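Local coordinates for protein putative aminooxidase (Propionibacterium acnes, PDB 2BA9) that binds FAD and isomerises polyunsaturated fatty acids, producing conjugated linoleic acid, at residues M62-Y67 / G196-W201; D68-I73 / N407-C412; N163-F168 / K183-V188. All blocks are in the same frame, centred on the assembly; numbering follows the deposited sequence.

Contact 1. Residues M62-Y67 / G196-W201. With FAD (flavin-adenine dinucleotide), chain D.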
loop_
_atom_site.group_PDB
_atom_site.type_symbol
_atom_site.label_atom_id
_atom_site.label_comp_id
_atom_site.label_asym_id
_atom_site.label_seq_id
_atom_site.Cartn_x
_atom_site.Cartn_y
_atom_site.Cartn_z
ATOM N N MET A 62 -5.390 3.430 8.266
ATOM C CA MET A 62 -5.994 2.347 9.043
ATOM C C MET A 62 -5.358 0.977 8.900
ATOM O O MET A 62 -4.576 0.716 7.982
ATOM C CB MET A 62 -7.480 2.226 8.688
ATOM C CG MET A 62 -7.795 1.754 7.267
ATOM S SD MET A 62 -9.496 2.154 6.798
ATOM C CE MET A 62 -9.372 3.925 6.468
ATOM N N GLY A 63 -5.738 0.106 9.836
ATOM C CA GLY A 63 -5.456 -1.324 9.787
ATOM C C GLY A 63 -6.667 -2.110 10.271
ATOM O O GLY A 63 -7.725 -1.537 10.564
ATOM N N VAL A 64 -6.507 -3.425 10.341
ATOM C CA VAL A 64 -7.525 -4.321 10.894
ATOM C C VAL A 64 -6.876 -5.180 11.968
ATOM O O VAL A 64 -5.640 -5.226 12.041
ATOM C CB VAL A 64 -8.187 -5.217 9.798
ATOM C CG1 VAL A 64 -9.228 -4.421 9.012
ATOM C CG2 VAL A 64 -7.136 -5.835 8.877
ATOM N N PRO A 65 -7.700 -5.835 12.828
ATOM C CA PRO A 65 -7.179 -6.633 13.944
ATOM C C PRO A 65 -6.276 -7.773 13.528
ATOM O O PRO A 65 -5.515 -8.265 14.355
ATOM C CB PRO A 65 -8.440 -7.191 14.620
ATOM C CG PRO A 65 -9.531 -6.282 14.212
ATOM C CD PRO A 65 -9.176 -5.803 12.835
ATOM N N SER A 66 -6.382 -8.194 12.265
ATOM C CA SER A 66 -5.504 -9.232 11.709
ATOM C C SER A 66 -4.136 -8.673 11.251
ATOM O O SER A 66 -3.382 -9.365 10.581
ATOM C CB SER A 66 -6.194 -9.992 10.555
ATOM O OG SER A 66 -6.522 -9.147 9.451
ATOM N N TYR A 67 -3.813 -7.434 11.610
ATOM C CA TYR A 67 -2.490 -6.869 11.293
ATOM C C TYR A 67 -1.453 -7.372 12.306
ATOM O O TYR A 67 -0.873 -6.589 13.056
ATOM C CB TYR A 67 -2.545 -5.335 11.277
ATOM C CG TYR A 67 -2.850 -4.698 9.927
ATOM C CD1 TYR A 67 -3.656 -5.337 8.978
ATOM C CD2 TYR A 67 -2.343 -3.436 9.618
ATOM C CE1 TYR A 67 -3.911 -4.749 7.749
ATOM C CE2 TYR A 67 -2.597 -2.838 8.402
ATOM C CZ TYR A 67 -3.384 -3.490 7.471
ATOM O OH TYR A 67 -3.632 -2.878 6.257
ATOM N N GLY A 196 -16.602 -2.423 10.134
ATOM C CA GLY A 196 -15.952 -1.197 10.624
ATOM C C GLY A 196 -15.040 -1.454 11.826
ATOM O O GLY A 196 -14.849 -0.572 12.689
ATOM N N ASP A 197 -14.485 -2.663 11.895
ATOM C CA ASP A 197 -13.546 -3.026 12.957
ATOM C C ASP A 197 -12.145 -2.629 12.478
ATOM O O ASP A 197 -11.374 -3.463 11.989
ATOM C CB ASP A 197 -13.674 -4.530 13.265
ATOM C CG ASP A 197 -13.006 -4.943 14.573
ATOM O OD1 ASP A 197 -12.676 -4.078 15.420
ATOM O OD2 ASP A 197 -12.828 -6.172 14.759
ATOM N N LEU A 198 -11.831 -1.337 12.617
ATOM C CA LEU A 198 -10.670 -0.728 11.959
ATOM C C LEU A 198 -9.789 0.075 12.920
ATOM O O LEU A 198 -10.294 0.881 13.713
ATOM C CB LEU A 198 -11.152 0.187 10.834
ATOM C CG LEU A 198 -11.845 -0.508 9.662
ATOM C CD1 LEU A 198 -12.702 0.471 8.868
ATOM C CD2 LEU A 198 -10.821 -1.168 8.763
ATOM N N TRP A 199 -8.474 -0.137 12.844
ATOM C CA TRP A 199 -7.523 0.625 13.654
ATOM C C TRP A 199 -7.188 1.971 13.021
ATOM O O TRP A 199 -7.019 2.075 11.806
ATOM C CB TRP A 199 -6.206 -0.130 13.817
ATOM C CG TRP A 199 -6.280 -1.445 14.486
ATOM C CD1 TRP A 199 -7.319 -1.964 15.191
ATOM C CD2 TRP A 199 -5.227 -2.411 14.548
ATOM N NE1 TRP A 199 -6.985 -3.201 15.673
ATOM C CE2 TRP A 199 -5.703 -3.497 15.293
ATOM C CE3 TRP A 199 -3.919 -2.455 14.040
ATOM C CZ2 TRP A 199 -4.920 -4.618 15.554
ATOM C CZ3 TRP A 199 -3.150 -3.560 14.290
ATOM C CH2 TRP A 199 -3.646 -4.630 15.041
ATOM N N THR A 200 -7.083 2.992 13.864
ATOM C CA THR A 200 -6.527 4.288 13.493
ATOM C C THR A 200 -5.652 4.748 14.644
ATOM O O THR A 200 -5.738 4.220 15.757
ATOM C CB THR A 200 -7.602 5.381 13.248
ATOM O OG1 THR A 200 -8.328 5.650 14.458
ATOM C CG2 THR A 200 -8.581 4.964 12.150
ATOM N N TRP A 201 -4.830 5.756 14.373
ATOM C CA TRP A 201 -3.866 6.252 15.348
ATOM C C TRP A 201 -4.014 7.763 15.492
ATOM O O TRP A 201 -4.001 8.480 14.490
ATOM C CB TRP A 201 -2.453 5.861 14.889
ATOM C CG TRP A 201 -2.245 4.376 14.933
ATOM C CD1 TRP A 201 -1.747 3.655 15.977
ATOM C CD2 TRP A 201 -2.565 3.431 13.915
ATOM N NE1 TRP A 201 -1.714 2.326 15.666
ATOM C CE2 TRP A 201 -2.215 2.157 14.406
ATOM C CE3 TRP A 201 -3.095 3.535 12.629
ATOM C CZ2 TRP A 201 -2.387 0.989 13.657
ATOM C CZ3 TRP A 201 -3.269 2.375 11.884
ATOM C CH2 TRP A 201 -2.907 1.118 12.401
HETATM P PA FAD D . 7.022 3.245 1.152
HETATM O O1A FAD D . 6.014 3.454 2.243
HETATM O O2A FAD D . 6.756 3.943 -0.166
HETATM O O5B FAD D . 8.443 3.777 1.664
HETATM C C5B FAD D . 9.545 3.618 0.801
HETATM C C4B FAD D . 10.738 4.381 1.338
HETATM O O4B FAD D . 11.838 4.174 0.475
HETATM C C3B FAD D . 10.463 5.884 1.428
HETATM O O3B FAD D . 10.752 6.348 2.727
HETATM C C2B FAD D . 11.359 6.474 0.364
HETATM O O2B FAD D . 11.738 7.823 0.638
HETATM C C1B FAD D . 12.474 5.417 0.281
HETATM N N9A FAD D . 13.166 5.502 -1.017
HETATM C C8A FAD D . 12.601 5.462 -2.274
HETATM N N7A FAD D . 13.589 5.600 -3.203
HETATM C C5A FAD D . 14.778 5.726 -2.550
HETATM C C6A FAD D . 16.106 5.909 -2.985
HETATM N N6A FAD D . 16.431 5.601 -4.283
HETATM N N1A FAD D . 17.119 5.974 -2.034
HETATM C C2A FAD D . 16.837 5.926 -0.676
HETATM N N3A FAD D . 15.524 5.750 -0.260
HETATM C C4A FAD D . 14.513 5.672 -1.171
HETATM N N1 FAD D . -1.632 0.836 3.974
HETATM C C2 FAD D . -2.415 0.089 4.831
HETATM O O2 FAD D . -1.952 -0.919 5.364
HETATM N N3 FAD D . -3.724 0.461 5.064
HETATM C C4 FAD D . -4.242 1.592 4.468
HETATM O O4 FAD D . -5.416 1.908 4.714
HETATM C C4X FAD D . -3.446 2.359 3.611
HETATM N N5 FAD D . -3.937 3.487 2.976
HETATM C C5X FAD D . -3.115 4.336 2.261
HETATM C C6 FAD D . -3.605 5.538 1.755
HETATM C C7 FAD D . -2.755 6.401 1.068
HETATM C C7M FAD D . -3.314 7.696 0.551
HETATM C C8 FAD D . -1.419 6.056 0.880
HETATM C C8M FAD D . -0.464 6.948 0.146
HETATM C C9 FAD D . -0.940 4.851 1.385
HETATM C C9A FAD D . -1.780 3.972 2.071
HETATM N N10 FAD D . -1.323 2.739 2.572
HETATM C C10 FAD D . -2.126 1.976 3.389
HETATM C "C1'" FAD D . -0.131 2.065 1.980
HETATM C "C2'" FAD D . 1.079 2.129 2.905
HETATM O "O2'" FAD D . 1.299 3.443 3.406
HETATM C "C3'" FAD D . 2.281 1.632 2.118
HETATM O "O3'" FAD D . 1.963 0.376 1.513
HETATM C "C4'" FAD D . 3.506 1.514 3.010
HETATM O "O4'" FAD D . 3.990 2.796 3.393
HETATM C "C5'" FAD D . 4.566 0.711 2.271
HETATM O "O5'" FAD D . 5.802 0.836 2.915
HETATM P P FAD D . 7.174 0.583 2.091
HETATM O O1P FAD D . 8.378 0.836 2.978
HETATM O O2P FAD D . 7.137 -0.809 1.561
HETATM O O3P FAD D . 7.196 1.667 0.906
#

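Contact 2. Residues D68-I73 / N407-C412. With NA (sodium ion), chain B; FAD (flavin-adenine dinucleotide), chain D.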
loop_
_atom_site.group_PDB
_atom_site.type_symbol
_atom_site.label_atom_id
_atom_site.label_comp_id
_atom_site.label_asym_id
_atom_site.label_seq_id
_atom_site.Cartn_x
_atom_site.Cartn_y
_atom_site.Cartn_z
ATOM N N ASP A 68 -1.214 -8.679 12.308
ATOM C CA ASP A 68 -0.372 -9.317 13.333
ATOM C C ASP A 68 1.038 -8.720 13.425
ATOM O O ASP A 68 1.525 -8.453 14.524
ATOM C CB ASP A 68 -0.293 -10.833 13.110
ATOM C CG ASP A 68 -1.610 -11.579 13.499
ATOM O OD1 ASP A 68 -2.379 -11.093 14.359
ATOM O OD2 ASP A 68 -1.865 -12.672 12.945
ATOM N N THR A 69 1.683 -8.494 12.280
ATOM C CA THR A 69 3.050 -7.955 12.277
ATOM C C THR A 69 3.069 -6.516 12.805
ATOM O O THR A 69 3.934 -6.157 13.596
ATOM C CB THR A 69 3.692 -8.042 10.884
ATOM O OG1 THR A 69 3.482 -9.363 10.354
ATOM C CG2 THR A 69 5.183 -7.764 10.957
ATOM N N ILE A 70 2.096 -5.706 12.402
ATOM C CA ILE A 70 1.988 -4.353 12.959
ATOM C C ILE A 70 1.756 -4.400 14.470
ATOM O O ILE A 70 2.294 -3.565 15.191
ATOM C CB ILE A 70 0.901 -3.480 12.274
ATOM C CG1 ILE A 70 1.147 -3.407 10.752
ATOM C CG2 ILE A 70 0.888 -2.065 12.889
ATOM C CD1 ILE A 70 2.632 -3.167 10.340
ATOM N N GLN A 71 0.999 -5.384 14.963
ATOM C CA GLN A 71 0.854 -5.561 16.412
ATOM C C GLN A 71 2.205 -5.814 17.075
ATOM O O GLN A 71 2.497 -5.251 18.138
ATOM C CB GLN A 71 -0.105 -6.698 16.754
ATOM C CG GLN A 71 -0.331 -6.875 18.258
ATOM C CD GLN A 71 -0.877 -5.626 18.909
ATOM O OE1 GLN A 71 -1.998 -5.208 18.622
ATOM N NE2 GLN A 71 -0.085 -5.012 19.790
ATOM N N GLU A 72 3.031 -6.647 16.452
ATOM C CA GLU A 72 4.396 -6.896 16.958
ATOM C C GLU A 72 5.249 -5.620 17.017
ATOM O O GLU A 72 6.072 -5.443 17.940
ATOM C CB GLU A 72 5.109 -7.928 16.096
ATOM C CG GLU A 72 4.802 -9.366 16.452
ATOM C CD GLU A 72 5.518 -10.328 15.533
ATOM O OE1 GLU A 72 6.659 -10.027 15.122
ATOM O OE2 GLU A 72 4.935 -11.380 15.209
ATOM N N ILE A 73 5.050 -4.758 16.019
ATOM C CA ILE A 73 5.733 -3.475 15.935
ATOM C C ILE A 73 5.292 -2.568 17.072
ATOM O O ILE A 73 6.140 -1.973 17.736
ATOM C CB ILE A 73 5.507 -2.773 14.560
ATOM C CG1 ILE A 73 6.187 -3.560 13.437
ATOM C CG2 ILE A 73 6.044 -1.349 14.579
ATOM C CD1 ILE A 73 5.907 -3.021 12.032
ATOM N N ASN A 407 0.298 -2.502 1.076
ATOM C CA ASN A 407 -0.150 -2.083 2.426
ATOM C C ASN A 407 0.919 -2.339 3.476
ATOM O O ASN A 407 1.862 -3.098 3.228
ATOM C CB ASN A 407 -1.579 -2.582 2.773
ATOM C CG ASN A 407 -1.653 -3.908 3.586
ATOM O OD1 ASN A 407 -0.775 -4.281 4.369
ATOM N ND2 ASN A 407 -2.792 -4.581 3.432
ATOM N N PHE A 408 0.821 -1.644 4.612
ATOM C CA PHE A 408 1.960 -1.594 5.535
ATOM C C PHE A 408 2.087 -2.844 6.415
ATOM O O PHE A 408 3.182 -3.171 6.871
ATOM C CB PHE A 408 2.057 -0.267 6.322
ATOM C CG PHE A 408 0.869 0.056 7.210
ATOM C CD1 PHE A 408 0.738 -0.514 8.475
ATOM C CD2 PHE A 408 -0.048 1.023 6.825
ATOM C CE1 PHE A 408 -0.326 -0.175 9.306
ATOM C CE2 PHE A 408 -1.122 1.356 7.652
ATOM C CZ PHE A 408 -1.258 0.741 8.890
ATOM N N ASP A 409 1.008 -3.584 6.618
ATOM C CA ASP A 409 1.157 -4.869 7.291
ATOM C C ASP A 409 1.783 -5.894 6.354
ATOM O O ASP A 409 2.627 -6.682 6.764
ATOM C CB ASP A 409 -0.174 -5.395 7.817
ATOM C CG ASP A 409 -0.006 -6.671 8.616
ATOM O OD1 ASP A 409 0.513 -6.604 9.764
ATOM O OD2 ASP A 409 -0.377 -7.738 8.081
ATOM N N GLU A 410 1.383 -5.860 5.087
ATOM C CA GLU A 410 1.843 -6.856 4.123
ATOM C C GLU A 410 3.335 -6.738 3.899
ATOM O O GLU A 410 4.037 -7.760 3.884
ATOM C CB GLU A 410 1.085 -6.756 2.796
ATOM C CG GLU A 410 -0.378 -7.216 2.868
ATOM C CD GLU A 410 -0.549 -8.717 3.150
ATOM O OE1 GLU A 410 0.166 -9.540 2.547
ATOM O OE2 GLU A 410 -1.426 -9.080 3.971
ATOM N N VAL A 411 3.826 -5.508 3.740
ATOM C CA VAL A 411 5.250 -5.282 3.520
ATOM C C VAL A 411 6.096 -5.618 4.756
ATOM O O VAL A 411 7.175 -6.187 4.623
ATOM C CB VAL A 411 5.577 -3.842 3.023
ATOM C CG1 VAL A 411 4.735 -3.486 1.771
ATOM C CG2 VAL A 411 5.407 -2.832 4.118
ATOM N N CYS A 412 5.611 -5.265 5.944
ATOM C CA CYS A 412 6.336 -5.551 7.179
ATOM C C CYS A 412 6.384 -7.066 7.413
ATOM O O CYS A 412 7.433 -7.609 7.744
ATOM C CB CYS A 412 5.690 -4.850 8.375
ATOM S SG CYS A 412 5.822 -3.037 8.348
HETATM NA NA NA B . -2.951 -10.830 4.171
HETATM P PA FAD D . 7.022 3.245 1.152
HETATM O O1A FAD D . 6.014 3.454 2.243
HETATM O O2A FAD D . 6.756 3.943 -0.166
HETATM O O5B FAD D . 8.443 3.777 1.664
HETATM C C5B FAD D . 9.545 3.618 0.801
HETATM C C4B FAD D . 10.738 4.381 1.338
HETATM O O4B FAD D . 11.838 4.174 0.475
HETATM C C3B FAD D . 10.463 5.884 1.428
HETATM O O3B FAD D . 10.752 6.348 2.727
HETATM C C2B FAD D . 11.359 6.474 0.364
HETATM O O2B FAD D . 11.738 7.823 0.638
HETATM C C1B FAD D . 12.474 5.417 0.281
HETATM N N9A FAD D . 13.166 5.502 -1.017
HETATM C C8A FAD D . 12.601 5.462 -2.274
HETATM N N7A FAD D . 13.589 5.600 -3.203
HETATM C C5A FAD D . 14.778 5.726 -2.550
HETATM C C6A FAD D . 16.106 5.909 -2.985
HETATM N N6A FAD D . 16.431 5.601 -4.283
HETATM N N1A FAD D . 17.119 5.974 -2.034
HETATM C C2A FAD D . 16.837 5.926 -0.676
HETATM N N3A FAD D . 15.524 5.750 -0.260
HETATM C C4A FAD D . 14.513 5.672 -1.171
HETATM N N1 FAD D . -1.632 0.836 3.974
HETATM C C2 FAD D . -2.415 0.089 4.831
HETATM O O2 FAD D . -1.952 -0.919 5.364
HETATM N N3 FAD D . -3.724 0.461 5.064
HETATM C C4 FAD D . -4.242 1.592 4.468
HETATM O O4 FAD D . -5.416 1.908 4.714
HETATM C C4X FAD D . -3.446 2.359 3.611
HETATM N N5 FAD D . -3.937 3.487 2.976
HETATM C C5X FAD D . -3.115 4.336 2.261
HETATM C C6 FAD D . -3.605 5.538 1.755
HETATM C C7 FAD D . -2.755 6.401 1.068
HETATM C C7M FAD D . -3.314 7.696 0.551
HETATM C C8 FAD D . -1.419 6.056 0.880
HETATM C C8M FAD D . -0.464 6.948 0.146
HETATM C C9 FAD D . -0.940 4.851 1.385
HETATM C C9A FAD D . -1.780 3.972 2.071
HETATM N N10 FAD D . -1.323 2.739 2.572
HETATM C C10 FAD D . -2.126 1.976 3.389
HETATM C "C1'" FAD D . -0.131 2.065 1.980
HETATM C "C2'" FAD D . 1.079 2.129 2.905
HETATM O "O2'" FAD D . 1.299 3.443 3.406
HETATM C "C3'" FAD D . 2.281 1.632 2.118
HETATM O "O3'" FAD D . 1.963 0.376 1.513
HETATM C "C4'" FAD D . 3.506 1.514 3.010
HETATM O "O4'" FAD D . 3.990 2.796 3.393
HETATM C "C5'" FAD D . 4.566 0.711 2.271
HETATM O "O5'" FAD D . 5.802 0.836 2.915
HETATM P P FAD D . 7.174 0.583 2.091
HETATM O O1P FAD D . 8.378 0.836 2.978
HETATM O O2P FAD D . 7.137 -0.809 1.561
HETATM O O3P FAD D . 7.196 1.667 0.906
HETATM O O HOH W 1 0.859 -9.743 9.687
HETATM O O HOH W 2 -1.217 -11.926 2.904
HETATM O O HOH W 3 -4.774 -9.439 4.638
HETATM O O HOH W 4 -4.337 -12.412 3.870
#

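Contact 3. Residues N163-F168 / K183-V188. With NA (sodium ion), chain B.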
loop_
_atom_site.group_PDB
_atom_site.type_symbol
_atom_site.label_atom_id
_atom_site.label_comp_id
_atom_site.label_asym_id
_atom_site.label_seq_id
_atom_site.Cartn_x
_atom_site.Cartn_y
_atom_site.Cartn_z
ATOM N N ASN A 163 -14.896 -0.922 -2.444
ATOM C CA ASN A 163 -14.807 0.309 -1.666
ATOM C C ASN A 163 -13.484 0.461 -0.883
ATOM O O ASN A 163 -12.869 1.528 -0.912
ATOM C CB ASN A 163 -16.033 0.429 -0.758
ATOM C CG ASN A 163 -17.332 0.411 -1.535
ATOM O OD1 ASN A 163 -17.493 1.161 -2.499
ATOM N ND2 ASN A 163 -18.273 -0.447 -1.127
ATOM N N PRO A 164 -13.021 -0.603 -0.193
ATOM C CA PRO A 164 -11.678 -0.556 0.397
ATOM C C PRO A 164 -10.544 -0.888 -0.571
ATOM O O PRO A 164 -9.397 -1.049 -0.138
ATOM C CB PRO A 164 -11.737 -1.639 1.479
ATOM C CG PRO A 164 -13.093 -2.186 1.465
ATOM C CD PRO A 164 -13.674 -1.869 0.138
ATOM N N PHE A 165 -10.849 -1.023 -1.862
ATOM C CA PHE A 165 -9.810 -1.366 -2.816
ATOM C C PHE A 165 -9.527 -0.243 -3.800
ATOM O O PHE A 165 -8.486 0.412 -3.699
ATOM C CB PHE A 165 -10.104 -2.680 -3.546
ATOM C CG PHE A 165 -8.910 -3.210 -4.285
ATOM C CD1 PHE A 165 -7.934 -3.941 -3.607
ATOM C CD2 PHE A 165 -8.721 -2.918 -5.635
ATOM C CE1 PHE A 165 -6.805 -4.405 -4.268
ATOM C CE2 PHE A 165 -7.601 -3.390 -6.306
ATOM C CZ PHE A 165 -6.644 -4.145 -5.628
ATOM N N THR A 166 -10.459 -0.014 -4.724
ATOM C CA THR A 166 -10.283 0.987 -5.770
ATOM C C THR A 166 -10.198 2.413 -5.206
ATOM O O THR A 166 -9.329 3.190 -5.600
ATOM C CB THR A 166 -11.404 0.884 -6.819
ATOM O OG1 THR A 166 -11.362 -0.419 -7.424
ATOM C CG2 THR A 166 -11.256 1.952 -7.900
ATOM N N ALA A 167 -11.097 2.740 -4.290
ATOM C CA ALA A 167 -11.096 4.034 -3.591
ATOM C C ALA A 167 -9.793 4.285 -2.820
ATOM O O ALA A 167 -9.328 5.430 -2.729
ATOM C CB ALA A 167 -12.294 4.113 -2.641
ATOM N N PHE A 168 -9.224 3.208 -2.270
ATOM C CA PHE A 168 -7.926 3.241 -1.554
ATOM C C PHE A 168 -6.753 3.236 -2.537
ATOM O O PHE A 168 -5.600 3.084 -2.137
ATOM C CB PHE A 168 -7.777 2.054 -0.582
ATOM C CG PHE A 168 -8.527 2.211 0.722
ATOM C CD1 PHE A 168 -9.883 2.464 0.733
ATOM C CD2 PHE A 168 -7.870 2.046 1.934
ATOM C CE1 PHE A 168 -10.579 2.592 1.929
ATOM C CE2 PHE A 168 -8.552 2.146 3.136
ATOM C CZ PHE A 168 -9.923 2.417 3.135
ATOM N N LYS A 183 -5.106 -11.115 -1.173
ATOM C CA LYS A 183 -4.027 -11.088 -0.175
ATOM C C LYS A 183 -4.176 -9.906 0.789
ATOM O O LYS A 183 -3.825 -10.023 1.963
ATOM C CB LYS A 183 -2.637 -11.086 -0.845
ATOM C CG LYS A 183 -2.261 -12.457 -1.406
ATOM C CD LYS A 183 -0.886 -12.504 -2.067
ATOM C CE LYS A 183 -0.685 -13.829 -2.779
ATOM N NZ LYS A 183 -0.822 -15.027 -1.872
ATOM N N TYR A 184 -4.689 -8.782 0.296
ATOM C CA TYR A 184 -5.110 -7.654 1.135
ATOM C C TYR A 184 -6.499 -7.910 1.718
ATOM O O TYR A 184 -6.652 -8.166 2.929
ATOM C CB TYR A 184 -5.063 -6.354 0.310
ATOM C CG TYR A 184 -5.888 -5.178 0.808
ATOM C CD1 TYR A 184 -6.102 -4.958 2.170
ATOM C CD2 TYR A 184 -6.429 -4.264 -0.094
ATOM C CE1 TYR A 184 -6.857 -3.904 2.603
ATOM C CE2 TYR A 184 -7.172 -3.187 0.335
ATOM C CZ TYR A 184 -7.381 -3.004 1.685
ATOM O OH TYR A 184 -8.123 -1.939 2.143
ATOM N N LEU A 185 -7.513 -7.869 0.867
ATOM C CA LEU A 185 -8.879 -8.142 1.307
ATOM C C LEU A 185 -9.153 -9.633 1.259
ATOM O O LEU A 185 -9.935 -10.120 0.442
ATOM C CB LEU A 185 -9.897 -7.361 0.481
ATOM C CG LEU A 185 -9.923 -5.844 0.709
ATOM C CD1 LEU A 185 -10.694 -5.167 -0.408
ATOM C CD2 LEU A 185 -10.533 -5.481 2.053
ATOM N N ASP A 186 -8.496 -10.369 2.144
ATOM C CA ASP A 186 -8.856 -11.758 2.350
ATOM C C ASP A 186 -10.191 -11.752 3.078
ATOM O O ASP A 186 -10.668 -10.686 3.510
ATOM C CB ASP A 186 -7.770 -12.564 3.081
ATOM C CG ASP A 186 -7.421 -12.026 4.459
ATOM O OD1 ASP A 186 -7.951 -10.994 4.907
ATOM O OD2 ASP A 186 -6.552 -12.659 5.100
ATOM N N PHE A 187 -10.841 -12.897 3.167
ATOM C CA PHE A 187 -12.227 -12.874 3.626
ATOM C C PHE A 187 -12.357 -12.228 5.018
ATOM O O PHE A 187 -13.285 -11.476 5.269
ATOM C CB PHE A 187 -12.853 -14.262 3.603
ATOM C CG PHE A 187 -14.343 -14.240 3.741
ATOM C CD1 PHE A 187 -15.151 -14.045 2.628
ATOM C CD2 PHE A 187 -14.934 -14.377 4.986
ATOM C CE1 PHE A 187 -16.531 -14.004 2.755
ATOM C CE2 PHE A 187 -16.303 -14.350 5.121
ATOM C CZ PHE A 187 -17.106 -14.149 4.006
ATOM N N VAL A 188 -11.410 -12.495 5.908
ATOM C CA VAL A 188 -11.467 -11.937 7.261
ATOM C C VAL A 188 -11.284 -10.423 7.278
ATOM O O VAL A 188 -11.916 -9.719 8.059
ATOM C CB VAL A 188 -10.419 -12.588 8.171
ATOM C CG1 VAL A 188 -10.403 -11.909 9.544
ATOM C CG2 VAL A 188 -10.722 -14.060 8.319
HETATM NA NA NA B . -2.951 -10.830 4.171
HETATM O O HOH W 3 -4.774 -9.439 4.638
HETATM O O HOH W 4 -4.337 -12.412 3.870
HETATM O O HOH W 2 -1.217 -11.926 2.904
#

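Contact 1. Residues M62-Y67 / G196-W201
The carbonyl oxygen of Gly63 accepts from the backbone N of Trp199 at 2.8 Å. In return Gly63 N donates to Trp199 O at 3.1 Å. The two bonds form a single antiparallel bridge, a hydrogen-bonded pair, between two loops. Trp199 O also receives a CA-H contact from Met62.

The Trp199 indole lies over the Val64-Pro65 backbone. One face carries Val64 O, 3.4 Å above the plane and offset toward the rim, and Pro65 N. The CZ3 corner meets Tyr67 CB at 3.5 Å. Trp199 CG lies anti to the carbonyl carbon (chi1 -61°), and this turns the ring over the type I turn from Val64 to Tyr67. Val64 and Leu198 run side by side and touch through CG1 and CD2 at 3.6 Å. The Trp201 ring presents its edge to the carbonyl carbon of Met62. Asp197 O is buried here without a polar partner.

At the end of the turn, Tyr67 OH donates to FAD O2 at 2.7 Å, with O2 near the plane of the phenol ring. Met62 O lies 3.1 Å from FAD N3. Loop 62-67, held by this bridge to 196-201, lines the FAD pocket at the pyrimidine end of the isoalloxazine.

Contact 2. Residues D68-I73 / N407-C412
Asp409 reaches from helix 408-423 to the start of helix 68-77. Its CB packs on Ile70 CG1 at 3.8 Å, and its CG is a little farther from the same atom. CG stands anti to the backbone N (chi1 -175°), which carries the carboxylate across to the other helix. OD1 then accepts from Ile70 N at 3.2 Å, in a fairly straight bond (162° at the hydrogen) that meets the oxygen nearly along its C-O axis. OD2 accepts from a water at 2.9 Å, and that water in turn accepts from Thr69 N. The carboxylate therefore serves two amides in the first turn of helix 68-77, one directly and one through water. The positive end of that helix dipole would probably favour the charged form of Asp409.

Apolar groups pack beside this polar link. Ile70 CG1 meets the edge of the Phe408 ring at CD1, 3.7 Å away, and Ile70 CD1 lies in the ring plane. Cys412 SG sits against the CD1 atoms of both Ile70 and Ile73. Thr69 CG2 packs on the Cys412 backbone. The short helix segments cross at 79°.

Helix 408-423 also faces the cofactor. Phe408 N donates to FAD O2 at 3.0 Å, and the same oxygen lies over one face of the Phe408 ring, offset toward the rim. Asn407 OD1 caps the helix by accepting from Glu410 N at 2.8 Å. Glu410 OE2 coordinates the sodium ion at 2.3 Å. The other carboxylate oxygen, OE1, is held by a water of the same ion. A helix N-terminus directed at flavin O2 is a familiar feature of flavin sites, and here it belongs to the FAD pocket of the flavin-containing amine oxidoreductase family.

Contact 3. Residues N163-F168 / K183-V188
The hydroxyl of Tyr184 stands over one face of the Phe168 ring, 4.0 Å from CD2, while its hydrogen bond goes elsewhere, to the main-chain carbonyl of Pro164. That bond runs from Tyr184 OH to Pro164 O at 2.8 Å, and the acceptor oxygen lies in the plane of the phenol ring, at its edge. Tyr184 CG is anti to the backbone N (chi1 160°), which sends the ring from the end of helix 178-184 toward the other segment.

The edge of Tyr184 also meets the edge of Phe165, CD2 to CD1 at 3.8 Å. Leu185 packs alongside. Its CG sits over the centre of the Tyr184 ring, while CD1 reaches Phe165 CB at 4.0 Å and CD2 approaches Pro164 CB.

Leu185 is the centre of an inverse gamma turn that separates helix 178-184 from helix 187-195, and Asp186 is the N-cap of the second helix. This helix break borders a sodium site. Lys183 O binds the ion at 2.5 Å. Two of the waters on the metal are held by the same turn: one donates to Tyr184 O, the other to Asp186 OD2. In 163-168, Phe168 touches FAD.

Overall arrangement
All three contacts border the FAD pocket. Contacts 1 and 2 have centres about 11 Å apart and converge on flavin O2, each giving it one hydrogen bond. The Tyr67 and Phe408 rings meet edge-to-face, with Tyr67 CE2 3.6 Å from Phe408 CE1. Contact 3 is about 13 Å from contact 1, centre to centre. The two meet where Met62 SD packs on Phe168 CZ at 3.7 Å. Contacts 2 and 3, with centres about 16 Å apart, share the sodium ion: Glu410 supplies a carboxylate oxygen, Lys183 a carbonyl oxygen, and three waters complete the ligands. Asn407 ND2 also packs on Tyr184 CD1 at 3.6 Å.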